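Local coordinates for protein probable sensor histidine kinase pdtas (PDB 2YKF) that forms, with its GAF and PAS domains, the sensor region of a cytosolic histidine kinase that probably autophosphorylates when c-di-GMP signals nutrient deprivation, at residues F39-M44 with C59-G64; S112-P117 with R130-L135. All blocks are in the same frame, centred on the assembly; numbering follows the deposited sequence.

Contact 1 of 2, residues F39-M44 with C59-G64; sequences FADYLM and CRPNTG
With CG anti to the carbonyl carbon in both Asp-41 (chi1 -62°) and Arg-60 (chi1 -52°), the carboxylate and the first methylenes of the arginine come together. Asp-41 OD1 lies 3.3 Å from Arg-60 CG, and the carboxylate and guanidinium planes stand 81° apart. The charges stay beyond salt-bridge range; Asp-41 OD1 is hydrogen-bonded to Thr-66 OG1 and OD2 to Val-67 N, while Arg-60 NE bonds Val-68 O. A water donates to both Asp-41 OD1 and Cys-59 O. The latter is gripped a second time by Tyr-42 N at 3.0 Å; with Cys-59 N to Tyr-42 O at 2.9 Å this makes an antiparallel hydrogen-bonded pair. The Pro-61 ring packs on the backbone of Ala-40, its CD 3.4 Å from Ala-40 O. Phe-39 and Thr-63 cross at about a right angle: Thr-63 OG1, bonded to Asp-36 O, sits 3.4 Å from Phe-39 CD1, while Thr-63 O lies at the ring edge. Arg-60 NH1 hydrogen-bonds Asn-198 OD1 and Ser-201 OG of the second subunit. Phe-39 is the C-prime residue of the Schellman motif ending helix 18-38; the contact lies at the open end of the GAF-domain hairpin 41-47/53-59, where this turn enters the first strand and a loop leaves the second.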
ATOM      1  N   PHE A  39      -5.220  -4.032  10.894  1.00 29.97           N
ATOM      2  CA  PHE A  39      -5.882  -2.719  10.958  1.00 28.81           C
ATOM      3  C   PHE A  39      -5.510  -1.970  12.241  1.00 29.70           C
ATOM      4  O   PHE A  39      -6.387  -1.346  12.895  1.00 31.09           O
ATOM      5  CB  PHE A  39      -7.434  -2.866  10.873  1.00 31.52           C
ATOM      6  CG  PHE A  39      -7.889  -3.699   9.720  1.00 30.44           C
ATOM      7  CD1 PHE A  39      -8.120  -3.119   8.482  1.00 29.41           C
ATOM      8  CD2 PHE A  39      -8.068  -5.064   9.844  1.00 31.41           C
ATOM      9  CE1 PHE A  39      -8.504  -3.891   7.397  1.00 31.99           C
ATOM     10  CE2 PHE A  39      -8.422  -5.832   8.755  1.00 28.37           C
ATOM     11  CZ  PHE A  39      -8.671  -5.247   7.534  1.00 31.73           C
ATOM     12  N   ALA A  40      -4.230  -2.002  12.596  1.00 27.00           N
ATOM     13  CA  ALA A  40      -3.743  -1.559  13.906  1.00 28.05           C
ATOM     14  C   ALA A  40      -2.403  -0.930  13.815  1.00 28.06           C
ATOM     15  O   ALA A  40      -1.569  -1.308  12.941  1.00 25.97           O
ATOM     16  CB  ALA A  40      -3.694  -2.830  14.914  1.00 26.84           C
ATOM     17  N   ASP A  41      -2.122  -0.033  14.776  1.00 27.51           N
ATOM     18  CA  ASP A  41      -0.801   0.471  14.997  1.00 27.64           C
ATOM     19  C   ASP A  41       0.091  -0.481  15.819  1.00 29.73           C
ATOM     20  O   ASP A  41      -0.402  -1.185  16.725  1.00 28.62           O
ATOM     21  CB  ASP A  41      -0.907   1.781  15.803  1.00 28.32           C
ATOM     22  CG  ASP A  41      -1.641   2.833  15.076  1.00 30.62           C
ATOM     23  OD1 ASP A  41      -0.942   3.509  14.285  1.00 29.68           O
ATOM     24  OD2 ASP A  41      -2.880   3.026  15.305  1.00 31.25           O
ATOM     25  N   TYR A  42       1.406  -0.523  15.537  1.00 28.58           N
ATOM     26  CA  TYR A  42       2.296  -1.286  16.463  1.00 28.57           C
ATOM     27  C   TYR A  42       3.414  -0.406  16.900  1.00 30.20           C
ATOM     28  O   TYR A  42       3.944   0.444  16.085  1.00 27.73           O
ATOM     29  CB  TYR A  42       2.924  -2.526  15.758  1.00 29.13           C
ATOM     30  CG  TYR A  42       1.935  -3.665  15.605  1.00 29.24           C
ATOM     31  CD1 TYR A  42       1.039  -3.708  14.528  1.00 30.57           C
ATOM     32  CD2 TYR A  42       1.879  -4.704  16.583  1.00 33.71           C
ATOM     33  CE1 TYR A  42       0.079  -4.725  14.434  1.00 29.90           C
ATOM     34  CE2 TYR A  42       0.971  -5.718  16.499  1.00 31.56           C
ATOM     35  CZ  TYR A  42       0.094  -5.757  15.399  1.00 31.98           C
ATOM     36  OH  TYR A  42      -0.766  -6.803  15.302  1.00 30.52           O
ATOM     37  N   LEU A  43       3.871  -0.627  18.129  1.00 28.11           N
ATOM     38  CA  LEU A  43       5.066   0.006  18.586  1.00 28.81           C
ATOM     39  C   LEU A  43       6.014  -1.107  18.980  1.00 29.06           C
ATOM     40  O   LEU A  43       5.558  -2.086  19.464  1.00 29.33           O
ATOM     41  CB  LEU A  43       4.757   0.870  19.794  1.00 29.44           C
ATOM     42  CG  LEU A  43       4.434   2.351  19.599  1.00 33.58           C
ATOM     43  CD1 LEU A  43       3.471   2.675  18.562  1.00 36.67           C
ATOM     44  CD2 LEU A  43       3.972   2.937  20.949  1.00 31.58           C
ATOM     45  N   MET A  44       7.314  -0.921  18.803  1.00 26.34           N
ATOM     46  CA  MET A  44       8.289  -1.911  19.221  1.00 29.44           C
ATOM     47  C   MET A  44       9.066  -1.377  20.426  1.00 30.32           C
ATOM     48  O   MET A  44       9.628  -0.312  20.370  1.00 32.04           O
ATOM     49  CB  MET A  44       9.286  -2.191  18.113  1.00 27.38           C
ATOM     50  CG  MET A  44      10.330  -3.241  18.532  1.00 31.54           C
ATOM     51  SD  MET A  44      11.571  -3.526  17.216  1.00 32.15           S
ATOM     52  CE  MET A  44      10.617  -4.729  16.338  1.00 32.05           C
ATOM     53  N   CYS A  59       4.858   1.497  13.576  1.00 23.04           N
ATOM     54  CA  CYS A  59       4.191   1.398  12.273  0.50 25.56           C
ATOM     55  C   CYS A  59       2.727   1.791  12.370  1.00 26.52           C
ATOM     56  O   CYS A  59       2.079   1.472  13.374  1.00 29.54           O
ATOM     57  CB  CYS A  59       4.294  -0.050  11.752  0.50 26.14           C
ATOM     58  SG  CYS A  59       3.984  -0.280   9.977  0.50 24.09           S
ATOM     59  N   ARG A  60       2.178   2.430  11.360  1.00 23.97           N
ATOM     60  CA  ARG A  60       0.747   2.584  11.321  1.00 24.62           C
ATOM     61  C   ARG A  60       0.124   1.720  10.241  1.00 24.72           C
ATOM     62  O   ARG A  60       0.736   1.483   9.217  1.00 24.63           O
ATOM     63  CB  ARG A  60       0.366   4.061  11.066  1.00 25.36           C
ATOM     64  CG  ARG A  60       1.053   5.015  12.055  1.00 26.54           C
ATOM     65  CD  ARG A  60       0.555   6.466  11.864  1.00 28.93           C
ATOM     66  NE  ARG A  60       1.036   7.231  13.041  1.00 26.01           N
ATOM     67  CZ  ARG A  60       2.180   7.880  13.080  1.00 27.85           C
ATOM     68  NH1 ARG A  60       2.977   7.885  12.010  1.00 26.13           N
ATOM     69  NH2 ARG A  60       2.514   8.576  14.158  1.00 26.74           N
ATOM     70  N   PRO A  61      -1.152   1.344  10.399  1.00 26.69           N
ATOM     71  CA  PRO A  61      -1.783   0.577   9.312  1.00 25.78           C
ATOM     72  C   PRO A  61      -2.117   1.460   8.084  1.00 28.58           C
ATOM     73  O   PRO A  61      -2.477   2.630   8.236  1.00 26.14           O
ATOM     74  CB  PRO A  61      -3.084   0.092   9.952  1.00 27.33           C
ATOM     75  CG  PRO A  61      -3.426   1.165  10.999  1.00 26.50           C
ATOM     76  CD  PRO A  61      -2.102   1.755  11.446  1.00 26.39           C
ATOM     77  N   ASN A  62      -1.949   0.908   6.870  1.00 27.96           N
ATOM     78  CA  ASN A  62      -2.432   1.611   5.700  1.00 28.22           C
ATOM     79  C   ASN A  62      -3.857   1.284   5.365  1.00 26.61           C
ATOM     80  O   ASN A  62      -4.424   1.963   4.534  1.00 24.96           O
ATOM     81  CB  ASN A  62      -1.534   1.324   4.481  1.00 28.22           C
ATOM     82  CG  ASN A  62      -0.192   2.082   4.597  1.00 30.03           C
ATOM     83  OD1 ASN A  62      -0.090   3.065   5.334  1.00 32.23           O
ATOM     84  ND2 ASN A  62       0.787   1.661   3.874  1.00 31.20           N
ATOM     85  N   THR A  63      -4.426   0.278   6.018  1.00 24.71           N
ATOM     86  CA  THR A  63      -5.781  -0.195   5.702  1.00 26.74           C
ATOM     87  C   THR A  63      -6.831   0.397   6.681  1.00 28.46           C
ATOM     88  O   THR A  63      -7.998   0.071   6.589  1.00 29.27           O
ATOM     89  CB  THR A  63      -5.821  -1.706   5.897  1.00 28.18           C
ATOM     90  OG1 THR A  63      -5.222  -1.982   7.175  1.00 23.81           O
ATOM     91  CG2 THR A  63      -4.987  -2.404   4.780  1.00 25.89           C
ATOM     92  N   GLY A  64      -6.421   1.220   7.639  1.00 29.91           N
ATOM     93  CA  GLY A  64      -7.430   1.923   8.480  1.00 30.30           C
ATOM     94  C   GLY A  64      -6.815   3.082   9.231  1.00 30.75           C
ATOM     95  O   GLY A  64      -5.585   3.290   9.176  1.00 30.85           O
TER
HETATM   96  O   HOH W   1       1.582   3.709  15.264  1.00 35.45           O

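Contact 2 of 2, residues S112-P117 with R130-L135; sequences SVEVSP and RHQPEL
At the open end of the beta hairpin made by strands 114-120 and 123-131 of the GAF domain, Glu-114 and Arg-130 face each other. Arg-130 N donates to Glu-114 O at 2.8 Å. The return bond, Glu-114 N to Arg-130 O, is weak, long at 3.3 Å and bent. The same Arg-130 O also receives a CA-H...O contact from Val-113 CA, at 3.1 Å, so this carbonyl has two neighbours on the opposing chain.

The side chains of Glu-114 and Arg-130 run side by side in the same direction. The arginine is extended from CG to NE, with CG anti to the backbone N (chi1 -180°), while the glutamate bends at chi2 and lays OE1 against Arg-130 CD. OE1 is 3.9 Å from Arg-130 NH1, a long salt bridge in which the oxygen lies well out of the guanidinium plane, leaving attraction of charge without a directed N-H. The other oxygen, Glu-114 OE2, approaches Gln-132 NE2 to 3.1 Å, their carboxylate and amide planes 29° apart. Val-113 packs beside the imidazole of His-131 through CG2, 3.3 Å from His-131 ND1, while CG1 lies more distantly over one ring face. His-131 NE2 bonds Thr-129 OG1, and His-111 meets the imidazole with the ring planes at about 80°.

Strand 114-120 is outermost in this chain's sheet; Arg-130 and Ser-116 touch Leu-156 of helix 143-161, while Val-115 packs on helix 83-90, and on its other side strand 123-131 pairs with strand 41-47.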
ATOM      1  N   SER A 112      -7.073  -0.094  23.005  1.00 67.12           N
ATOM      2  CA  SER A 112      -7.405  -1.539  23.313  1.00 65.23           C
ATOM      3  C   SER A 112      -6.150  -2.497  23.434  1.00 63.99           C
ATOM      4  O   SER A 112      -6.235  -3.703  23.092  1.00 64.69           O
ATOM      5  CB  SER A 112      -8.502  -2.057  22.317  1.00 65.76           C
ATOM      6  OG  SER A 112      -8.217  -3.290  21.623  1.00 62.78           O
ATOM      7  N   VAL A 113      -5.040  -1.967  23.995  1.00 60.64           N
ATOM      8  CA  VAL A 113      -3.650  -2.454  23.757  1.00 57.77           C
ATOM      9  C   VAL A 113      -3.298  -3.931  24.072  1.00 56.13           C
ATOM     10  O   VAL A 113      -3.272  -4.343  25.245  1.00 56.51           O
ATOM     11  CB  VAL A 113      -2.583  -1.507  24.439  1.00 57.24           C
ATOM     12  CG1 VAL A 113      -1.170  -2.006  24.207  1.00 57.90           C
ATOM     13  CG2 VAL A 113      -2.693  -0.104  23.909  1.00 58.83           C
ATOM     14  N   GLU A 114      -2.968  -4.708  23.037  1.00 52.24           N
ATOM     15  CA  GLU A 114      -2.413  -6.047  23.256  1.00 49.44           C
ATOM     16  C   GLU A 114      -0.893  -6.061  23.139  1.00 47.50           C
ATOM     17  O   GLU A 114      -0.285  -5.326  22.347  1.00 45.58           O
ATOM     18  CB  GLU A 114      -3.037  -7.055  22.314  1.00 50.98           C
ATOM     19  CG  GLU A 114      -4.563  -7.021  22.341  1.00 55.68           C
ATOM     20  CD  GLU A 114      -5.153  -7.067  20.945  1.00 63.31           C
ATOM     21  OE1 GLU A 114      -4.766  -7.989  20.179  1.00 66.11           O
ATOM     22  OE2 GLU A 114      -5.965  -6.157  20.595  1.00 65.08           O
ATOM     23  N   VAL A 115      -0.287  -6.903  23.938  1.00 43.48           N
ATOM     24  CA  VAL A 115       1.107  -6.914  24.102  1.00 42.31           C
ATOM     25  C   VAL A 115       1.541  -8.294  23.678  1.00 41.42           C
ATOM     26  O   VAL A 115       0.904  -9.303  24.030  1.00 41.61           O
ATOM     27  CB  VAL A 115       1.459  -6.610  25.586  1.00 42.56           C
ATOM     28  CG1 VAL A 115       2.930  -6.711  25.858  1.00 42.60           C
ATOM     29  CG2 VAL A 115       0.916  -5.239  25.987  1.00 44.05           C
ATOM     30  N   SER A 116       2.579  -8.347  22.865  1.00 39.50           N
ATOM     31  CA  SER A 116       3.162  -9.634  22.457  1.00 38.93           C
ATOM     32  C   SER A 116       4.667  -9.600  22.270  1.00 36.90           C
ATOM     33  O   SER A 116       5.250  -8.593  21.829  1.00 38.66           O
ATOM     34  CB  SER A 116       2.461 -10.191  21.234  1.00 39.15           C
ATOM     35  OG  SER A 116       2.507  -9.267  20.196  1.00 41.85           O
ATOM     36  N   PRO A 117       5.315 -10.725  22.554  1.00 35.08           N
ATOM     37  CA  PRO A 117       6.737 -10.756  22.461  1.00 33.04           C
ATOM     38  C   PRO A 117       7.281 -11.074  21.060  1.00 31.52           C
ATOM     39  O   PRO A 117       6.642 -11.758  20.267  1.00 31.39           O
ATOM     40  CB  PRO A 117       7.090 -11.941  23.360  1.00 33.75           C
ATOM     41  CG  PRO A 117       5.929 -12.884  23.101  1.00 34.29           C
ATOM     42  CD  PRO A 117       4.758 -11.988  23.102  1.00 34.15           C
ATOM     43  N   ARG A 130       0.139  -3.394  20.364  1.00 33.00           N
ATOM     44  CA  ARG A 130      -0.831  -3.157  19.316  1.00 34.72           C
ATOM     45  C   ARG A 130      -1.904  -2.126  19.797  1.00 35.16           C
ATOM     46  O   ARG A 130      -2.425  -2.242  20.920  1.00 35.69           O
ATOM     47  CB  ARG A 130      -1.492  -4.490  18.951  1.00 34.46           C
ATOM     48  CG  ARG A 130      -2.551  -4.483  17.852  1.00 39.00           C
ATOM     49  CD  ARG A 130      -3.092  -5.948  17.612  1.00 43.23           C
ATOM     50  NE  ARG A 130      -4.247  -6.060  16.665  1.00 46.74           N
ATOM     51  CZ  ARG A 130      -4.698  -7.216  16.129  1.00 48.04           C
ATOM     52  NH1 ARG A 130      -4.105  -8.381  16.406  1.00 46.51           N
ATOM     53  NH2 ARG A 130      -5.731  -7.217  15.284  1.00 47.70           N
ATOM     54  N   HIS A 131      -2.211  -1.115  18.991  1.00 32.74           N
ATOM     55  CA  HIS A 131      -3.174  -0.106  19.410  1.00 33.38           C
ATOM     56  C   HIS A 131      -4.149   0.033  18.284  1.00 34.84           C
ATOM     57  O   HIS A 131      -3.733   0.072  17.110  1.00 32.00           O
ATOM     58  CB  HIS A 131      -2.463   1.214  19.609  1.00 34.71           C
ATOM     59  CG  HIS A 131      -1.247   1.142  20.485  1.00 36.90           C
ATOM     60  ND1 HIS A 131      -1.148   1.833  21.673  1.00 40.92           N
ATOM     61  CD2 HIS A 131      -0.045   0.545  20.294  1.00 38.60           C
ATOM     62  CE1 HIS A 131       0.054   1.630  22.197  1.00 43.11           C
ATOM     63  NE2 HIS A 131       0.748   0.865  21.368  1.00 38.89           N
ATOM     64  N   GLN A 132      -5.442   0.076  18.583  1.00 34.50           N
ATOM     65  CA  GLN A 132      -6.403   0.180  17.526  1.00 38.36           C
ATOM     66  C   GLN A 132      -7.659   0.887  17.964  1.00 39.58           C
ATOM     67  O   GLN A 132      -7.853   1.064  19.166  1.00 39.84           O
ATOM     68  CB  GLN A 132      -6.717  -1.218  17.011  1.00 38.92           C
ATOM     69  CG  GLN A 132      -7.545  -2.085  17.954  1.00 46.00           C
ATOM     70  CD  GLN A 132      -7.584  -3.540  17.476  1.00 52.74           C
ATOM     71  OE1 GLN A 132      -7.978  -3.832  16.335  1.00 51.68           O
ATOM     72  NE2 GLN A 132      -7.158  -4.449  18.342  1.00 56.26           N
ATOM     73  N   PRO A 133      -8.507   1.304  16.999  1.00 42.03           N
ATOM     74  CA  PRO A 133      -9.679   2.095  17.349  1.00 44.83           C
ATOM     75  C   PRO A 133     -10.575   1.372  18.325  1.00 47.84           C
ATOM     76  O   PRO A 133     -10.610   0.118  18.339  1.00 46.92           O
ATOM     77  CB  PRO A 133     -10.380   2.293  16.008  1.00 44.45           C
ATOM     78  CG  PRO A 133      -9.273   2.161  14.983  1.00 41.77           C
ATOM     79  CD  PRO A 133      -8.452   1.059  15.541  1.00 40.70           C
ATOM     80  N   GLU A 134     -11.229   2.147  19.196  1.00 52.29           N
ATOM     81  CA  GLU A 134     -12.236   1.584  20.124  1.00 57.81           C
ATOM     82  C   GLU A 134     -13.325   0.911  19.286  1.00 60.01           C
ATOM     83  O   GLU A 134     -13.540   1.306  18.107  1.00 60.06           O
ATOM     84  CB  GLU A 134     -12.803   2.627  21.119  1.00 58.42           C
ATOM     85  CG  GLU A 134     -13.480   3.867  20.519  1.00 63.67           C
ATOM     86  CD  GLU A 134     -14.617   4.435  21.426  1.00 72.00           C
ATOM     87  OE1 GLU A 134     -14.862   3.880  22.544  1.00 73.73           O
ATOM     88  OE2 GLU A 134     -15.282   5.424  21.001  1.00 73.19           O
ATOM     89  N   LEU A 135     -13.984  -0.104  19.866  1.00 62.71           N
ATOM     90  CA  LEU A 135     -14.837  -1.050  19.092  1.00 64.87           C
ATOM     91  C   LEU A 135     -15.843  -0.529  17.999  1.00 65.47           C
ATOM     92  O   LEU A 135     -15.811  -1.011  16.869  1.00 65.83           O
ATOM     93  CB  LEU A 135     -15.431  -2.165  20.002  1.00 65.33           C
ATOM     94  CG  LEU A 135     -14.464  -3.317  20.439  1.00 68.09           C
ATOM     95  CD1 LEU A 135     -14.686  -3.824  21.895  1.00 70.62           C
ATOM     96  CD2 LEU A 135     -14.468  -4.524  19.476  1.00 69.91           C
TER

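How the contacts relate
Contacts 1 and 2 both reach the same five-stranded antiparallel sheet of the GAF domain, their centres 10 Å apart. Along the chain both segments of contact 1 come first, then both of contact 2. Strands 41-47 and 123-131 are neighbours, so the two meet directly, with a probable hydrogen bond from Asp-41 N to His-131 O at 2.8 Å and with Ala-40 CB packed against Arg-130 CG. Together they span the sheet from strand 53-59 to strand 114-120. The open ends of both hairpins thereby lie at the same end of the GAF sheet, with the buried contact 1 at the subunit interface and the partly exposed contact 2 touching no other chain of the assembly.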